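Local coordinates for protein (chymotrypsin/elastase isoinhibitor 1) (Ascaris suum, PDB 1EAI) that inhibits serine proteinases such as chymotrypsin and elastase, defending the parasitic worm against its host's proteinases, at residues 12-17 against 31-36; 7-12 against 36-41; 17-22 against 45-50. All blocks are in the same frame, centred on the assembly; numbering follows the deposited sequence.

Contact 1 of 3, residues 12-17 against 31-36; sequences TECTGC and LMCRRP
C14 and C33 form a disulfide that ties two surface loops together next to the reactive bond, L31-M32, and beside it T15 and R34 make a single antiparallel bridge. C14 SG lies 2.1 Å from C33 SG; the CB of C14 turns away from the other loop overall, and a first torsion of 179° swings the sulfur back to meet its partner. In the bridge, R34 N gives an almost straight hydrogen bond to T15 O at 3.2 Å, while the return bond from T15 N to R34 O is weak. A water also donates to R34 O and links it to E13 O, 2.7 Å from each.

T15 meets the other loop with both branches of its side chain. OG1 donates to R35 O at 2.8 Å, coming from above the carbonyl plane, and also bonds to the hydroxyl of S37; T15 CG2 packs 3.7 Å from CB of R34, the two side chains crossing at about a right angle. A bend at chi2 (147°) then sets one face of the R34 guanidinium against C17 SG, which lies over its centre, 3.7 Å from R34 NH2. Further along, E13 OE1 approaches CG of P36 to 3.4 Å.

The stretch just after the scissile bond is thus held by the disulfide, the T15/R34 backbone bridge and the T15 hydroxyl, consistent with the stiff binding loop of a small serine-protease inhibitor.

Contact 2 of 3, residues 7-12 against 36-41; sequences PNEVWT and PSCECS
V10 pairs with E39, W11 with C38 and T12 with S37 as strands 10-12 and 37-39 run antiparallel, their directions 136° apart, so that two hydrogen-bonded pairs flank a non-hydrogen-bonded one. V10 exchanges two backbone bonds with E39, and T12 does the same with S37; the shortest, V10 N to E39 O, is 2.8 Å.

W11 and C38 share one face. With CG anti to the backbone N (chi1 180°), the indole folds back across strand 37-39, and S37 O sits over one face toward the rim, 3.5 Å from W11 CE3. The sulfur of C38 lies in the ring plane at the edge, C38 SG 3.9 Å from W11 CE3, a Cys sulfur-aromatic contact. P36 CB touches the far end of the indole, 3.9 Å from W11 CZ2.

This two-stranded sheet belongs to the helix-free, cysteine-rich TIL domain, where disulfides stand in for a large apolar core: C38 is bonded to C5 and C40 to C54.

The side chains of V10, T12, S37 and E39 occupy the other face. There CG2 of T12 lies 3.9 Å from OE1 of E39, whose second oxygen accepts from G16 N. E9, extended beyond CG, brings OE1 to 3.4 Å from C38 CB; that oxygen accepts from G6 N, and OE2 forms a salt bridge with R48. Beyond the paired residues, a water joins the two segments, donating to N8 O and E39 O and accepting from S41 N at 2.8 Å.

Contact 3 of 3, residues 17-22 against 45-50; sequences CEMKCG and GMRRTN
R47 comes first, running side by side with M19: R47 CD lies 3.5 Å from M19 O, and M19 SD sits over one face of the guanidinium, toward the rim. Bends at chi2 (-75°) and chi3 (128°) turn NE back to the preceding carbonyl, M46 O, a bond that would limit rotation of the guanidinium.

R48 takes over with both backbone and side chain. R48 N donates to M19 O at 3.1 Å and R48 O accepts from C21 N at 3.3 Å, bracketing K20 in a single backbone bridge. The guanidinium grips E18 side-on, R48 NE to E18 OE1 and R48 NH2 to E18 OE2, each 3.2 Å, with the two planes turned 48° apart. OE1 is met from above the carboxylate plane, OE2 on its syn side. Both partners are shared: E18 OE2 also accepts from C40 N, and R48 NH2 also pairs with E9. The guanidinium charge is thus divided between two carboxylates, those of E18 and E9.

At T49 the contact thins out. K20, bent at chi2, reaches along the strand to give T49 O a weak bond from K20 NZ at 3.3 Å.

Strand 46-48 pairs with strand 54-56 as well. A loop without regular structure, laid against a short hairpin, with C21 tied to C60 near the C-terminus, fits the cysteine-rich TIL fold.

How the contacts relate
Contact 1 is nested along the chain inside the loop closed by contact 2. They share T12 and P36, lie about 11 Å apart between centres and meet directly where T15 and G16 bond to S37 and E39. Contact 3 crosses both in sequence and lies across the chain's centre from each. It is about 16 Å from contact 1 between centres, linked to it through C17, and about 12 Å from contact 2, which it meets through the E9-R48 salt bridge and E18 to C40 N. The reactive bond borders contact 1; the sheet of 10-12 and 37-39 touches both other contacts, so the binding loop and the hairpin 46-48/54-56 belong to one connected small domain.

Contact 1 of 3, residues 12-17 against 31-36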
loop_
_atom_site.group_PDB
_atom_site.type_symbol
_atom_site.label_atom_id
_atom_site.label_comp_id
_atom_site.label_asym_id
_atom_site.label_seq_id
_atom_site.Cartn_x
_atom_site.Cartn_y
_atom_site.Cartn_z
ATOM N N THR C 12 12.110 5.353 -10.547
ATOM C CA THR C 12 12.497 3.926 -10.760
ATOM C C THR C 12 11.226 3.020 -10.768
ATOM O O THR C 12 10.171 3.305 -10.079
ATOM C CB THR C 12 13.523 3.380 -9.705
ATOM O OG1 THR C 12 13.928 2.009 -9.884
ATOM C CG2 THR C 12 12.952 3.453 -8.322
ATOM N N GLU C 13 11.379 1.899 -11.477
ATOM C CA GLU C 13 10.397 0.852 -11.546
ATOM C C GLU C 13 10.580 -0.158 -10.443
ATOM O O GLU C 13 9.681 -0.946 -10.219
ATOM C CB GLU C 13 10.572 0.056 -12.832
ATOM C CG GLU C 13 10.317 0.916 -14.074
ATOM C CD GLU C 13 8.879 1.309 -14.233
ATOM O OE1 GLU C 13 7.969 0.742 -13.636
ATOM O OE2 GLU C 13 8.734 2.323 -15.079
ATOM N N CYS C 14 11.814 -0.277 -9.903
ATOM C CA CYS C 14 12.174 -1.127 -8.757
ATOM C C CYS C 14 12.640 -0.258 -7.577
ATOM O O CYS C 14 13.828 0.103 -7.478
ATOM C CB CYS C 14 13.212 -2.218 -9.065
ATOM S SG CYS C 14 13.660 -3.242 -7.623
ATOM N N THR C 15 11.712 0.135 -6.727
ATOM C CA THR C 15 12.003 0.973 -5.570
ATOM C C THR C 15 12.657 0.222 -4.357
ATOM O O THR C 15 12.312 -0.918 -4.100
ATOM C CB THR C 15 10.576 1.540 -5.305
ATOM O OG1 THR C 15 10.290 2.563 -6.273
ATOM C CG2 THR C 15 10.419 2.184 -3.934
ATOM N N GLY C 16 13.515 0.841 -3.470
ATOM C CA GLY C 16 14.098 0.183 -2.283
ATOM C C GLY C 16 13.781 0.930 -0.995
ATOM O O GLY C 16 12.651 1.255 -0.830
ATOM N N CYS C 17 14.705 1.152 -0.026
ATOM C CA CYS C 17 14.332 1.905 1.171
ATOM C C CYS C 17 15.004 3.266 1.213
ATOM O O CYS C 17 16.055 3.437 0.646
ATOM C CB CYS C 17 14.607 1.142 2.489
ATOM S SG CYS C 17 14.047 -0.589 2.487
ATOM N N LEU C 31 14.869 -7.792 0.742
ATOM C CA LEU C 31 15.348 -7.928 -0.648
ATOM C C LEU C 31 14.294 -7.960 -1.830
ATOM O O LEU C 31 14.472 -8.630 -2.902
ATOM C CB LEU C 31 16.580 -8.918 -0.782
ATOM C CG LEU C 31 17.910 -8.300 -0.173
ATOM C CD1 LEU C 31 19.000 -9.350 0.057
ATOM C CD2 LEU C 31 18.554 -7.317 -1.157
ATOM N N MET C 32 13.133 -7.305 -1.630
ATOM C CA MET C 32 12.123 -7.289 -2.671
ATOM C C MET C 32 11.792 -5.913 -3.298
ATOM O O MET C 32 11.457 -4.992 -2.562
ATOM C CB MET C 32 10.838 -7.857 -2.013
ATOM C CG MET C 32 9.673 -7.960 -3.009
ATOM S SD MET C 32 8.162 -8.814 -2.438
ATOM C CE MET C 32 7.730 -8.004 -0.891
ATOM N N CYS C 33 11.657 -5.741 -4.651
ATOM C CA CYS C 33 11.182 -4.454 -5.195
ATOM C C CYS C 33 9.829 -4.000 -4.689
ATOM O O CYS C 33 8.895 -4.793 -4.596
ATOM C CB CYS C 33 10.979 -4.525 -6.671
ATOM S SG CYS C 33 12.517 -4.996 -7.510
ATOM N N ARG C 34 9.723 -2.695 -4.414
ATOM C CA ARG C 34 8.538 -1.940 -4.064
ATOM C C ARG C 34 8.021 -1.249 -5.343
ATOM O O ARG C 34 8.682 -1.243 -6.429
ATOM C CB ARG C 34 8.852 -0.984 -2.944
ATOM C CG ARG C 34 9.142 -1.724 -1.656
ATOM C CD ARG C 34 10.179 -1.039 -0.730
ATOM N NE ARG C 34 10.663 -1.903 0.382
ATOM C CZ ARG C 34 11.779 -2.721 0.389
ATOM N NH1 ARG C 34 12.683 -2.841 -0.644
ATOM N NH2 ARG C 34 11.958 -3.460 1.508
ATOM N N ARG C 35 6.830 -0.674 -5.227
ATOM C CA ARG C 35 6.131 0.002 -6.333
ATOM C C ARG C 35 6.925 1.152 -6.891
ATOM O O ARG C 35 7.565 1.861 -6.153
ATOM C CB ARG C 35 4.860 0.635 -5.808
ATOM C CG ARG C 35 3.992 -0.281 -4.964
ATOM C CD ARG C 35 3.349 -1.438 -5.775
ATOM N NE ARG C 35 2.208 -2.149 -5.115
ATOM C CZ ARG C 35 0.881 -2.160 -5.450
ATOM N NH1 ARG C 35 0.352 -1.496 -6.498
ATOM N NH2 ARG C 35 0.024 -2.873 -4.688
ATOM N N PRO C 36 6.770 1.421 -8.170
ATOM C CA PRO C 36 7.485 2.481 -8.884
ATOM C C PRO C 36 7.263 3.821 -8.319
ATOM O O PRO C 36 6.162 4.005 -7.825
ATOM C CB PRO C 36 7.044 2.425 -10.321
ATOM C CG PRO C 36 6.610 0.968 -10.476
ATOM C CD PRO C 36 6.117 0.488 -9.105
HETATM O O HOH W 1 8.327 -2.680 -8.692
#

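Contact 2 of 3, residues 7-12 against 36-41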
loop_
_atom_site.group_PDB
_atom_site.type_symbol
_atom_site.label_atom_id
_atom_site.label_comp_id
_atom_site.label_asym_id
_atom_site.label_seq_id
_atom_site.Cartn_x
_atom_site.Cartn_y
_atom_site.Cartn_z
ATOM N N PRO C 7 13.267 18.030 -6.868
ATOM C CA PRO C 7 14.721 18.006 -6.681
ATOM C C PRO C 7 15.326 16.841 -5.942
ATOM O O PRO C 7 14.818 16.442 -4.926
ATOM C CB PRO C 7 15.066 19.266 -5.874
ATOM C CG PRO C 7 13.868 20.166 -5.776
ATOM C CD PRO C 7 12.717 19.358 -6.318
ATOM N N ASN C 8 16.391 16.290 -6.595
ATOM C CA ASN C 8 17.236 15.190 -6.212
ATOM C C ASN C 8 16.572 13.799 -6.220
ATOM O O ASN C 8 17.060 12.769 -5.658
ATOM C CB ASN C 8 17.982 15.489 -4.918
ATOM C CG ASN C 8 18.674 16.828 -4.729
ATOM O OD1 ASN C 8 19.571 17.166 -5.476
ATOM N ND2 ASN C 8 18.297 17.588 -3.706
ATOM N N GLU C 9 15.390 13.743 -6.789
ATOM C CA GLU C 9 14.588 12.546 -6.910
ATOM C C GLU C 9 14.789 11.833 -8.282
ATOM O O GLU C 9 14.833 12.463 -9.395
ATOM C CB GLU C 9 13.114 12.974 -6.801
ATOM C CG GLU C 9 12.657 13.300 -5.366
ATOM C CD GLU C 9 11.153 13.393 -5.302
ATOM O OE1 GLU C 9 10.342 13.663 -6.243
ATOM O OE2 GLU C 9 10.801 13.296 -4.059
ATOM N N VAL C 10 14.828 10.501 -8.252
ATOM C CA VAL C 10 15.008 9.866 -9.538
ATOM C C VAL C 10 13.935 8.757 -9.756
ATOM O O VAL C 10 13.691 7.976 -8.835
ATOM C CB VAL C 10 16.448 9.316 -9.623
ATOM C CG1 VAL C 10 16.523 8.270 -10.707
ATOM C CG2 VAL C 10 17.643 10.294 -9.748
ATOM N N TRP C 11 13.214 8.751 -10.912
ATOM C CA TRP C 11 12.162 7.763 -11.251
ATOM C C TRP C 11 12.600 6.294 -11.375
ATOM O O TRP C 11 13.397 5.937 -12.201
ATOM C CB TRP C 11 11.243 8.261 -12.434
ATOM C CG TRP C 11 10.142 7.279 -12.841
ATOM C CD1 TRP C 11 10.230 6.158 -13.666
ATOM C CD2 TRP C 11 8.846 7.158 -12.213
ATOM N NE1 TRP C 11 9.045 5.376 -13.577
ATOM C CE2 TRP C 11 8.178 6.014 -12.742
ATOM C CE3 TRP C 11 8.233 7.915 -11.264
ATOM C CZ2 TRP C 11 6.882 5.672 -12.421
ATOM C CZ3 TRP C 11 6.920 7.570 -10.919
ATOM C CH2 TRP C 11 6.239 6.487 -11.509
ATOM N N THR C 12 12.110 5.353 -10.547
ATOM C CA THR C 12 12.497 3.926 -10.760
ATOM C C THR C 12 11.226 3.020 -10.768
ATOM O O THR C 12 10.171 3.305 -10.079
ATOM C CB THR C 12 13.523 3.380 -9.705
ATOM O OG1 THR C 12 13.928 2.009 -9.884
ATOM C CG2 THR C 12 12.952 3.453 -8.322
ATOM N N PRO C 36 6.770 1.421 -8.170
ATOM C CA PRO C 36 7.485 2.481 -8.884
ATOM C C PRO C 36 7.263 3.821 -8.319
ATOM O O PRO C 36 6.162 4.005 -7.825
ATOM C CB PRO C 36 7.044 2.425 -10.321
ATOM C CG PRO C 36 6.610 0.968 -10.476
ATOM C CD PRO C 36 6.117 0.488 -9.105
ATOM N N SER C 37 8.310 4.698 -8.329
ATOM C CA SER C 37 8.200 5.962 -7.684
ATOM C C SER C 37 9.344 6.971 -7.989
ATOM O O SER C 37 10.267 6.676 -8.760
ATOM C CB SER C 37 8.029 5.637 -6.212
ATOM O OG SER C 37 9.253 5.449 -5.543
ATOM N N CYS C 38 9.222 8.210 -7.480
ATOM C CA CYS C 38 10.182 9.298 -7.563
ATOM C C CYS C 38 10.965 9.105 -6.306
ATOM O O CYS C 38 10.397 9.311 -5.208
ATOM C CB CYS C 38 9.441 10.649 -7.572
ATOM S SG CYS C 38 8.995 11.192 -9.240
ATOM N N GLU C 39 12.090 8.385 -6.416
ATOM C CA GLU C 39 12.896 8.001 -5.228
ATOM C C GLU C 39 14.085 8.944 -4.762
ATOM O O GLU C 39 14.775 9.564 -5.613
ATOM C CB GLU C 39 13.368 6.556 -5.553
ATOM C CG GLU C 39 14.239 5.834 -4.506
ATOM C CD GLU C 39 15.120 4.723 -5.083
ATOM O OE1 GLU C 39 15.874 4.816 -6.076
ATOM O OE2 GLU C 39 14.913 3.593 -4.483
ATOM N N CYS C 40 14.245 9.152 -3.441
ATOM C CA CYS C 40 15.330 9.849 -2.722
ATOM C C CYS C 40 16.241 8.739 -2.204
ATOM O O CYS C 40 15.906 8.276 -1.121
ATOM C CB CYS C 40 14.856 10.521 -1.375
ATOM S SG CYS C 40 15.903 11.893 -0.718
ATOM N N SER C 41 17.293 8.245 -2.928
ATOM C CA SER C 41 18.083 7.081 -2.382
ATOM C C SER C 41 19.328 7.372 -1.607
ATOM O O SER C 41 20.164 8.124 -2.047
ATOM C CB SER C 41 18.574 6.093 -3.444
ATOM O OG SER C 41 18.382 6.782 -4.659
HETATM O O HOH W 2 17.719 9.596 -5.308
#

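Contact 3 of 3, residues 17-22 against 45-50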
loop_
_atom_site.group_PDB
_atom_site.type_symbol
_atom_site.label_atom_id
_atom_site.label_comp_id
_atom_site.label_asym_id
_atom_site.label_seq_id
_atom_site.Cartn_x
_atom_site.Cartn_y
_atom_site.Cartn_z
ATOM N N CYS C 17 14.705 1.152 -0.026
ATOM C CA CYS C 17 14.332 1.905 1.171
ATOM C C CYS C 17 15.004 3.266 1.213
ATOM O O CYS C 17 16.055 3.437 0.646
ATOM C CB CYS C 17 14.607 1.142 2.489
ATOM S SG CYS C 17 14.047 -0.589 2.487
ATOM N N GLU C 18 14.338 4.222 1.833
ATOM C CA GLU C 18 14.652 5.619 2.076
ATOM C C GLU C 18 15.045 5.876 3.552
ATOM O O GLU C 18 14.592 5.160 4.481
ATOM C CB GLU C 18 13.452 6.530 1.669
ATOM C CG GLU C 18 13.013 6.591 0.177
ATOM C CD GLU C 18 12.101 7.779 -0.139
ATOM O OE1 GLU C 18 11.371 8.300 0.678
ATOM O OE2 GLU C 18 12.096 8.249 -1.368
ATOM N N MET C 19 15.885 6.931 3.874
ATOM C CA MET C 19 16.312 7.189 5.268
ATOM C C MET C 19 16.104 8.664 5.672
ATOM O O MET C 19 16.330 9.549 4.811
ATOM C CB MET C 19 17.817 6.934 5.407
ATOM C CG MET C 19 18.265 5.468 5.290
ATOM S SD MET C 19 20.080 5.189 5.282
ATOM C CE MET C 19 20.435 5.577 7.023
ATOM N N LYS C 20 15.601 8.962 6.895
ATOM C CA LYS C 20 15.496 10.388 7.264
ATOM C C LYS C 20 16.855 10.844 7.843
ATOM O O LYS C 20 17.710 10.017 8.211
ATOM C CB LYS C 20 14.676 10.589 8.505
ATOM C CG LYS C 20 13.217 10.268 8.455
ATOM C CD LYS C 20 12.379 11.434 8.001
ATOM C CE LYS C 20 10.871 11.209 8.175
ATOM N NZ LYS C 20 9.962 12.194 7.469
ATOM N N CYS C 21 17.066 12.161 8.014
ATOM C CA CYS C 21 18.314 12.585 8.661
ATOM C C CYS C 21 18.318 12.007 10.067
ATOM O O CYS C 21 17.322 12.214 10.781
ATOM C CB CYS C 21 18.356 14.106 8.875
ATOM S SG CYS C 21 18.673 15.137 7.453
ATOM N N GLY C 22 19.322 11.245 10.508
ATOM C CA GLY C 22 19.071 10.746 11.833
ATOM C C GLY C 22 19.115 9.252 11.944
ATOM O O GLY C 22 19.708 8.848 12.940
ATOM N N GLY C 45 23.743 9.357 -1.944
ATOM C CA GLY C 45 24.014 10.261 -0.847
ATOM C C GLY C 45 22.931 11.263 -0.429
ATOM O O GLY C 45 23.259 12.358 0.053
ATOM N N MET C 46 21.657 10.892 -0.531
ATOM C CA MET C 46 20.521 11.766 -0.207
ATOM C C MET C 46 19.731 11.349 1.051
ATOM O O MET C 46 19.662 10.165 1.430
ATOM C CB MET C 46 19.595 11.859 -1.457
ATOM C CG MET C 46 20.331 12.180 -2.757
ATOM S SD MET C 46 20.930 13.905 -2.868
ATOM C CE MET C 46 21.838 13.883 -4.417
ATOM N N ARG C 47 19.004 12.259 1.682
ATOM C CA ARG C 47 18.148 11.899 2.855
ATOM C C ARG C 47 16.839 12.725 2.828
ATOM O O ARG C 47 16.782 13.764 2.150
ATOM C CB ARG C 47 18.760 12.296 4.218
ATOM C CG ARG C 47 20.022 11.625 4.715
ATOM C CD ARG C 47 19.791 10.208 5.232
ATOM N NE ARG C 47 20.785 9.603 4.446
ATOM C CZ ARG C 47 21.860 9.006 4.788
ATOM N NH1 ARG C 47 22.077 8.733 6.042
ATOM N NH2 ARG C 47 22.679 8.661 3.796
ATOM N N ARG C 48 15.804 12.289 3.556
ATOM C CA ARG C 48 14.509 13.030 3.656
ATOM C C ARG C 48 14.414 13.947 4.906
ATOM O O ARG C 48 14.849 13.536 6.005
ATOM C CB ARG C 48 13.308 12.072 3.780
ATOM C CG ARG C 48 12.857 11.386 2.488
ATOM C CD ARG C 48 12.059 12.207 1.466
ATOM N NE ARG C 48 11.766 11.443 0.243
ATOM C CZ ARG C 48 11.408 11.997 -0.918
ATOM N NH1 ARG C 48 11.296 13.335 -1.025
ATOM N NH2 ARG C 48 11.135 11.211 -1.983
ATOM N N THR C 49 13.828 15.160 4.748
ATOM C CA THR C 49 13.533 16.070 5.853
ATOM C C THR C 49 12.219 15.679 6.543
ATOM O O THR C 49 11.505 14.796 6.088
ATOM C CB THR C 49 13.498 17.549 5.445
ATOM O OG1 THR C 49 12.348 17.919 4.674
ATOM C CG2 THR C 49 14.721 17.804 4.591
ATOM N N ASN C 50 11.834 16.405 7.601
ATOM C CA ASN C 50 10.596 16.118 8.335
ATOM C C ASN C 50 9.292 16.435 7.644
ATOM O O ASN C 50 8.277 15.899 7.982
ATOM C CB ASN C 50 10.631 16.657 9.779
ATOM C CG ASN C 50 11.696 15.910 10.601
ATOM O OD1 ASN C 50 11.730 14.654 10.655
ATOM N ND2 ASN C 50 12.633 16.672 11.192
#